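Oxysterol-binding protein homolog 1 (Saccharomyces cerevisiae, PDB 5H28) carries sterols and other lipids between membranes without vesicles, and uses its ankyrin-repeat domain to bind NVJ1 at the nucleus-vacuole junction. Local coordinates at residues D211-D216 and S258-T263; S141-E146 and P170-L175; R227-N232 and I242-K247. All coordinates share one frame; numbering follows the deposited sequence.

Interaction 1 (D211-D216 and S258-T263)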
# COMPACT_ATOMS: atom_id res chain seq x y z
N ASP A 211 17.66 -3.07 6.27
CA ASP A 211 18.56 -2.54 7.29
C ASP A 211 19.67 -3.52 7.68
O ASP A 211 19.40 -4.64 8.11
CB ASP A 211 17.72 -2.15 8.52
CG ASP A 211 18.57 -1.75 9.72
OD1 ASP A 211 19.73 -1.33 9.53
OD2 ASP A 211 18.05 -1.83 10.85
N PRO A 212 20.95 -3.12 7.53
CA PRO A 212 22.08 -3.99 7.88
C PRO A 212 22.22 -4.23 9.38
O PRO A 212 23.00 -5.09 9.80
CB PRO A 212 23.28 -3.24 7.29
CG PRO A 212 22.88 -1.80 7.44
CD PRO A 212 21.43 -1.82 7.00
N PHE A 213 21.46 -3.49 10.18
CA PHE A 213 21.50 -3.62 11.63
C PHE A 213 20.47 -4.63 12.13
O PHE A 213 20.48 -5.00 13.30
CB PHE A 213 21.22 -2.27 12.29
CG PHE A 213 22.36 -1.30 12.21
CD1 PHE A 213 23.43 -1.39 13.10
CD2 PHE A 213 22.37 -0.29 11.25
CE1 PHE A 213 24.49 -0.48 13.03
CE2 PHE A 213 23.42 0.62 11.18
CZ PHE A 213 24.48 0.52 12.07
N LYS A 214 19.58 -5.07 11.25
CA LYS A 214 18.54 -6.00 11.64
C LYS A 214 19.04 -7.43 11.84
O LYS A 214 19.76 -7.97 11.00
CB LYS A 214 17.42 -6.00 10.59
CG LYS A 214 16.19 -6.79 10.99
CD LYS A 214 15.47 -6.12 12.16
CE LYS A 214 14.27 -6.94 12.61
NZ LYS A 214 13.50 -6.23 13.67
N ARG A 215 18.64 -8.03 12.95
CA ARG A 215 19.02 -9.41 13.27
C ARG A 215 17.87 -10.34 12.90
O ARG A 215 16.70 -10.04 13.18
CB ARG A 215 19.33 -9.53 14.77
CG ARG A 215 20.52 -8.68 15.19
CD ARG A 215 20.64 -8.56 16.71
NE ARG A 215 21.81 -7.76 17.08
CZ ARG A 215 23.06 -8.17 16.95
NH1 ARG A 215 24.06 -7.39 17.31
NH2 ARG A 215 23.32 -9.38 16.47
N ASP A 216 18.19 -11.45 12.24
CA ASP A 216 17.15 -12.40 11.85
C ASP A 216 16.75 -13.29 13.02
O ASP A 216 17.17 -13.06 14.16
CB ASP A 216 17.60 -13.24 10.64
CG ASP A 216 18.72 -14.21 10.96
OD1 ASP A 216 19.15 -14.32 12.13
OD2 ASP A 216 19.18 -14.89 10.02
N SER A 258 21.95 5.19 8.65
CA SER A 258 21.46 6.35 9.38
C SER A 258 20.29 6.09 10.34
O SER A 258 20.32 6.51 11.49
CB SER A 258 21.08 7.47 8.40
OG SER A 258 22.22 7.93 7.69
N VAL A 259 19.27 5.39 9.86
CA VAL A 259 18.12 5.08 10.71
C VAL A 259 17.99 3.58 10.97
O VAL A 259 17.64 2.81 10.09
CB VAL A 259 16.81 5.62 10.10
CG1 VAL A 259 16.66 5.11 8.68
CG2 VAL A 259 15.62 5.20 10.95
N ILE A 260 18.30 3.19 12.21
CA ILE A 260 18.25 1.79 12.62
C ILE A 260 16.82 1.37 12.94
O ILE A 260 16.10 2.08 13.62
CB ILE A 260 19.12 1.57 13.89
CG1 ILE A 260 20.57 1.94 13.61
CG2 ILE A 260 19.02 0.12 14.34
CD1 ILE A 260 21.47 1.87 14.84
N ASP A 261 16.41 0.21 12.44
CA ASP A 261 15.07 -0.27 12.71
C ASP A 261 15.00 -0.62 14.20
O ASP A 261 15.88 -1.31 14.72
CB ASP A 261 14.75 -1.51 11.86
CG ASP A 261 13.28 -1.89 11.93
OD1 ASP A 261 12.43 -1.07 11.55
OD2 ASP A 261 12.98 -3.03 12.37
N VAL A 262 13.97 -0.14 14.89
CA VAL A 262 13.82 -0.41 16.31
C VAL A 262 12.59 -1.27 16.58
O VAL A 262 11.48 -0.91 16.18
CB VAL A 262 13.69 0.91 17.12
CG1 VAL A 262 13.35 0.60 18.57
CG2 VAL A 262 14.99 1.70 17.04
N THR A 263 12.81 -2.40 17.24
CA THR A 263 11.73 -3.32 17.58
C THR A 263 11.96 -3.90 18.97
O THR A 263 13.02 -3.66 19.58
CB THR A 263 11.63 -4.49 16.57
OG1 THR A 263 12.82 -5.28 16.62
CG2 THR A 263 11.43 -3.96 15.16
O HOH W 1 17.65 -3.00 13.34
O HOH W 2 15.59 -4.37 15.13
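Asp211 and Asp261 join an Asx turn in the third predicted ankyrin repeat to the tail that follows helix 241-256. The Asx turn comes from OD1 of Asp211, which accepts from the backbone N of Phe213 at 2.8 Å; a type I beta turn over Asp211-Lys214 surrounds it. OD2 of Asp211 serves the tail, taking the backbone N-H of Asp261 at 3.1 Å. This bond is nearly straight (167°) and arrives from above the carboxylate plane, 49° out of it. Asp suits this place because its two oxygens can hold the turn and the tail at once. The group is directed there by its first torsion, which sets CG opposite the backbone N (chi1 173°), while its own backbone N is hydrogen-bonded to OD1 of Asn179.

Water 1 gives OD2 of Asp211 a second donor and also donates to the carbonyl O of Asp261. That carbonyl receives water 2 as well, and water 2 in turn accepts from NZ of Lys214. Lysine fits at the turn's end because its long chain spans to the tail, where NZ forms a long, weak salt bridge with OD2 of Asp261. Beside these polar links the flat face of Phe213 accommodates aliphatic CG1 of Ile260, offset toward the rim and 4.0 Å from the ring centroid, in a CH-pi contact. Thr254 of helix 241-256 also touches the Phe213 side chain. Thr263, at the end of the tail, and Lys214 meet tip to tip, with NZ of Lys214 3.2 Å from OG1 of Thr263.

Interaction 2 (S141-E146 and P170-L175)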
# COMPACT_ATOMS: atom_id res chain seq x y z
N SER A 141 -5.40 -9.78 7.66
CA SER A 141 -4.47 -10.87 7.94
C SER A 141 -4.28 -11.76 6.72
O SER A 141 -3.17 -12.22 6.44
CB SER A 141 -4.94 -11.70 9.15
OG SER A 141 -6.17 -12.35 8.91
N THR A 142 -5.36 -11.98 5.97
CA THR A 142 -5.28 -12.80 4.77
C THR A 142 -4.41 -12.09 3.74
O THR A 142 -3.54 -12.71 3.12
CB THR A 142 -6.68 -13.06 4.18
OG1 THR A 142 -7.45 -13.84 5.10
CG2 THR A 142 -6.58 -13.80 2.86
N TYR A 143 -4.63 -10.79 3.56
CA TYR A 143 -3.85 -10.02 2.61
C TYR A 143 -2.37 -10.01 2.98
O TYR A 143 -1.50 -10.12 2.12
CB TYR A 143 -4.35 -8.57 2.53
CG TYR A 143 -3.50 -7.71 1.63
CD1 TYR A 143 -3.62 -7.80 0.24
CD2 TYR A 143 -2.55 -6.84 2.16
CE1 TYR A 143 -2.80 -7.05 -0.59
CE2 TYR A 143 -1.72 -6.09 1.33
CZ TYR A 143 -1.86 -6.20 -0.05
OH TYR A 143 -1.04 -5.46 -0.88
N VAL A 144 -2.09 -9.87 4.27
CA VAL A 144 -0.71 -9.85 4.74
C VAL A 144 -0.01 -11.17 4.41
O VAL A 144 1.12 -11.18 3.93
CB VAL A 144 -0.65 -9.60 6.27
CG1 VAL A 144 0.76 -9.85 6.80
CG2 VAL A 144 -1.06 -8.16 6.56
N ALA A 145 -0.70 -12.29 4.65
CA ALA A 145 -0.11 -13.59 4.36
C ALA A 145 0.10 -13.78 2.86
O ALA A 145 1.15 -14.27 2.43
CB ALA A 145 -1.01 -14.70 4.91
N GLU A 146 -0.88 -13.39 2.06
CA GLU A 146 -0.75 -13.54 0.61
C GLU A 146 0.34 -12.64 0.04
O GLU A 146 1.03 -13.02 -0.91
CB GLU A 146 -2.09 -13.27 -0.08
CG GLU A 146 -3.12 -14.35 0.22
CD GLU A 146 -4.44 -14.12 -0.49
OE1 GLU A 146 -5.31 -15.02 -0.43
OE2 GLU A 146 -4.61 -13.04 -1.11
N PRO A 170 1.42 1.54 -1.97
CA PRO A 170 1.22 2.31 -0.74
C PRO A 170 0.80 1.43 0.44
O PRO A 170 1.27 1.61 1.56
CB PRO A 170 0.13 3.31 -1.14
CG PRO A 170 0.42 3.54 -2.59
CD PRO A 170 0.67 2.13 -3.09
N ARG A 171 -0.08 0.47 0.18
CA ARG A 171 -0.55 -0.42 1.24
C ARG A 171 0.56 -1.33 1.77
O ARG A 171 0.62 -1.60 2.97
CB ARG A 171 -1.70 -1.29 0.72
CG ARG A 171 -2.43 -2.05 1.81
CD ARG A 171 -3.46 -3.00 1.23
NE ARG A 171 -4.28 -3.60 2.27
CZ ARG A 171 -5.20 -4.53 2.05
NH1 ARG A 171 -5.43 -4.96 0.81
NH2 ARG A 171 -5.91 -5.02 3.06
N ASN A 172 1.44 -1.78 0.89
CA ASN A 172 2.52 -2.65 1.33
C ASN A 172 3.59 -1.93 2.13
O ASN A 172 4.37 -2.57 2.84
CB ASN A 172 3.14 -3.37 0.13
CG ASN A 172 2.21 -4.40 -0.46
OD1 ASN A 172 1.23 -4.80 0.17
ND2 ASN A 172 2.51 -4.84 -1.68
N ALA A 173 3.62 -0.61 2.03
CA ALA A 173 4.61 0.17 2.78
C ALA A 173 4.47 -0.13 4.28
O ALA A 173 5.46 -0.09 5.01
CB ALA A 173 4.41 1.65 2.52
N GLU A 174 3.25 -0.43 4.72
CA GLU A 174 3.00 -0.73 6.13
C GLU A 174 2.64 -2.18 6.41
O GLU A 174 2.76 -2.63 7.55
CB GLU A 174 1.89 0.18 6.67
CG GLU A 174 2.37 1.32 7.56
CD GLU A 174 3.28 2.29 6.83
OE1 GLU A 174 2.82 2.91 5.85
OE2 GLU A 174 4.45 2.43 7.24
N LEU A 175 2.19 -2.92 5.40
CA LEU A 175 1.80 -4.31 5.62
C LEU A 175 2.84 -5.35 5.24
O LEU A 175 2.65 -6.55 5.47
CB LEU A 175 0.48 -4.61 4.91
CG LEU A 175 -0.71 -3.84 5.51
CD1 LEU A 175 -1.99 -4.32 4.86
CD2 LEU A 175 -0.77 -4.06 7.02
O HOH W 3 0.90 -7.14 -2.58
O HOH W 4 3.00 -9.03 4.12
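Tyr143 and Arg171 stack flat on one another, their planes only 8° apart, in a helix-to-helix contact of the ankyrin-repeat domain. The guanidinium, flat and cationic, is well matched to one face of the ring: CZ of Arg171 lies 3.7 Å from the centroid of Tyr143 in a cation-pi contact, and the two side chains run past each other in opposite directions. Tyrosine suits the place because it offers both a broad face and a polar end: its OH donates to OD1 of Asn172 at 2.6 Å. That bond meets the amide oxygen at a C=O...donor angle of 125°, tilted 28° from the carbonyl plane. Leu175 adds an apolar neighbour, its CD1 lying 3.7 Å from CD2 of Tyr143, and its other methyl, CD2, faces CG2 of Val144 at 4.1 Å.

Water 3 donates to the Tyr143 hydroxyl and accepts from ND2 of Asn172, so the phenol oxygen is tied to both ends of the amide, which fits here because it can accept and donate at once. Water 4 bridges the main chains by donating to the carbonyl oxygens of Val144 and Leu175.

Further out lie the residues that orient these groups. Arg171 reaches the ring on a chain extended from CG to NE, and NE forms a salt bridge with OD1 of Asp113, which probably balances its positive charge. ND2 of Asn172 also donates to the carbonyl O of Ile166, which helps fix which way the amide is turned. The contact thereby pins the short helix 172-175, just after helix 160-167, against the middle of the long helix 130-156; the Leu175 side chain also touches Asp113 and Cys114 of a loop and Arg140 of helix 130-156.

Interaction 3 (R227-N232 and I242-K247); sequences RKVNEN and IDIELK
Ile244 and Asp243, neighbours on helix 241-256, receive the incoming loop in different ways. Ile244 meets main chain as much as side chain: CG1 is 3.8 Å from O of Glu231, CG2 is 3.9 Å from O of Asn232, and CD1 approaches CB of Glu231. Its branched, wholly apolar side chain can follow the bend of the loop, and CG1 also has Val229 CG1 as a looser neighbour.

Asp243 carries the polar half. The aliphatic part of Arg227 crosses its carboxylate obliquely, CG of Arg227 lying 3.3 Å from OD1 of Asp243. The guanidinium stands almost perpendicular to the carboxylate (85°), and their charged ends join through solvent: water 6 accepts from NH1 of Arg227 and donates to OD2 of Asp243 at 2.6 Å. Water 5 similarly links the Arg227 backbone N to OD1 of Asp243. This OD1 also forms a salt bridge with NE of Arg197, which probably stabilises the negative charge.

Lys247, long enough to span the gap, extends toward the loop, NZ 3.8 Å from O of Val229, too far for a hydrogen bond. The loop, with an inverse gamma turn centred on Lys228, thus packs on the helix that follows it in this ankyrin-repeat domain.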
# COMPACT_ATOMS: atom_id res chain seq x y z
N ARG A 227 30.97 -15.04 4.19
CA ARG A 227 32.02 -16.03 4.41
C ARG A 227 33.13 -15.39 5.25
O ARG A 227 33.49 -14.24 5.03
CB ARG A 227 32.63 -16.51 3.09
CG ARG A 227 31.77 -17.46 2.28
CD ARG A 227 32.64 -18.15 1.23
NE ARG A 227 33.64 -19.02 1.85
CZ ARG A 227 34.74 -19.46 1.24
NH1 ARG A 227 34.99 -19.11 -0.01
NH2 ARG A 227 35.58 -20.26 1.88
N LYS A 228 33.65 -16.14 6.20
CA LYS A 228 34.72 -15.64 7.06
C LYS A 228 36.03 -15.54 6.30
O LYS A 228 36.82 -16.48 6.30
CB LYS A 228 34.90 -16.55 8.27
CG LYS A 228 33.63 -16.81 9.08
CD LYS A 228 33.03 -15.52 9.63
CE LYS A 228 31.96 -15.83 10.67
NZ LYS A 228 30.94 -16.78 10.17
N VAL A 229 36.27 -14.41 5.65
CA VAL A 229 37.51 -14.22 4.91
C VAL A 229 38.30 -13.02 5.44
O VAL A 229 37.71 -12.07 5.96
CB VAL A 229 37.24 -14.05 3.40
CG1 VAL A 229 36.75 -12.64 3.10
CG2 VAL A 229 38.50 -14.37 2.62
N ASN A 230 39.62 -13.08 5.30
CA ASN A 230 40.50 -12.03 5.80
C ASN A 230 40.68 -10.77 4.96
O ASN A 230 40.48 -9.65 5.44
CB ASN A 230 41.89 -12.63 6.07
CG ASN A 230 41.86 -13.80 7.03
OD1 ASN A 230 42.89 -14.42 7.30
ND2 ASN A 230 40.68 -14.10 7.56
N GLU A 231 41.05 -10.95 3.70
CA GLU A 231 41.32 -9.84 2.78
C GLU A 231 40.24 -8.76 2.63
O GLU A 231 39.05 -9.04 2.75
CB GLU A 231 41.70 -10.41 1.41
CG GLU A 231 42.68 -11.58 1.49
CD GLU A 231 43.83 -11.35 2.47
OE1 GLU A 231 44.41 -10.24 2.46
OE2 GLU A 231 44.16 -12.27 3.24
N ASN A 232 40.69 -7.54 2.35
CA ASN A 232 39.79 -6.39 2.18
C ASN A 232 39.87 -5.78 0.78
O ASN A 232 39.17 -4.82 0.48
CB ASN A 232 40.12 -5.30 3.20
CG ASN A 232 39.93 -5.76 4.63
OD1 ASN A 232 38.85 -6.24 5.01
ND2 ASN A 232 40.97 -5.62 5.44
N ILE A 242 33.77 -12.10 -4.57
CA ILE A 242 32.36 -11.86 -4.26
C ILE A 242 32.16 -11.63 -2.77
O ILE A 242 31.40 -10.75 -2.37
CB ILE A 242 31.48 -13.04 -4.73
CG1 ILE A 242 31.41 -13.06 -6.26
CG2 ILE A 242 30.08 -12.93 -4.13
CD1 ILE A 242 30.63 -14.23 -6.82
N ASP A 243 32.85 -12.41 -1.95
CA ASP A 243 32.74 -12.30 -0.51
C ASP A 243 33.30 -10.96 -0.04
O ASP A 243 32.75 -10.33 0.86
CB ASP A 243 33.48 -13.47 0.13
CG ASP A 243 33.02 -14.80 -0.42
OD1 ASP A 243 31.88 -15.21 -0.09
OD2 ASP A 243 33.77 -15.42 -1.19
N ILE A 244 34.40 -10.54 -0.66
CA ILE A 244 34.99 -9.26 -0.30
C ILE A 244 34.02 -8.14 -0.69
O ILE A 244 33.81 -7.20 0.08
CB ILE A 244 36.34 -9.05 -1.03
CG1 ILE A 244 37.37 -10.05 -0.48
CG2 ILE A 244 36.83 -7.63 -0.83
CD1 ILE A 244 38.70 -10.04 -1.21
N GLU A 245 33.43 -8.25 -1.87
CA GLU A 245 32.48 -7.25 -2.35
C GLU A 245 31.30 -7.16 -1.39
O GLU A 245 30.85 -6.07 -1.03
CB GLU A 245 31.97 -7.62 -3.75
CG GLU A 245 31.12 -6.54 -4.41
CD GLU A 245 30.49 -6.98 -5.73
OE1 GLU A 245 31.06 -7.86 -6.41
OE2 GLU A 245 29.43 -6.43 -6.08
N LEU A 246 30.80 -8.32 -0.98
CA LEU A 246 29.66 -8.39 -0.08
C LEU A 246 29.98 -7.77 1.29
O LEU A 246 29.16 -7.05 1.86
CB LEU A 246 29.23 -9.85 0.08
CG LEU A 246 27.88 -10.13 0.73
CD1 LEU A 246 26.80 -9.33 0.01
CD2 LEU A 246 27.58 -11.62 0.66
N LYS A 247 31.17 -8.06 1.80
CA LYS A 247 31.59 -7.52 3.09
C LYS A 247 31.69 -6.00 2.99
O LYS A 247 31.20 -5.28 3.86
CB LYS A 247 32.95 -8.11 3.49
CG LYS A 247 33.46 -7.63 4.84
CD LYS A 247 34.76 -8.32 5.20
CE LYS A 247 35.26 -7.91 6.58
NZ LYS A 247 36.51 -8.61 6.96
O HOH W 5 30.10 -14.41 1.63
O HOH W 6 34.44 -17.66 -2.32

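Along the chain interaction 2 comes first and closes before the others open; interaction 3 is then nested inside the loop closed by interaction 1. Those two share helix 241-256: interaction 3 packs the preceding loop on its early turns, while interaction 1 returns the tail beyond its end to the third predicted ankyrin repeat. Their centres are about 22 Å apart, with nearest atoms about 9 Å apart. Interaction 2, on the long helix 130-156, lies nearest the middle of the chain, its centre about 20 Å from that of interaction 1 and about 36 Å from that of interaction 3. In this elongated domain of helices and loops, without strands, each contact fastens a local part of the ankyrin-repeat region required for targeting through NVJ1.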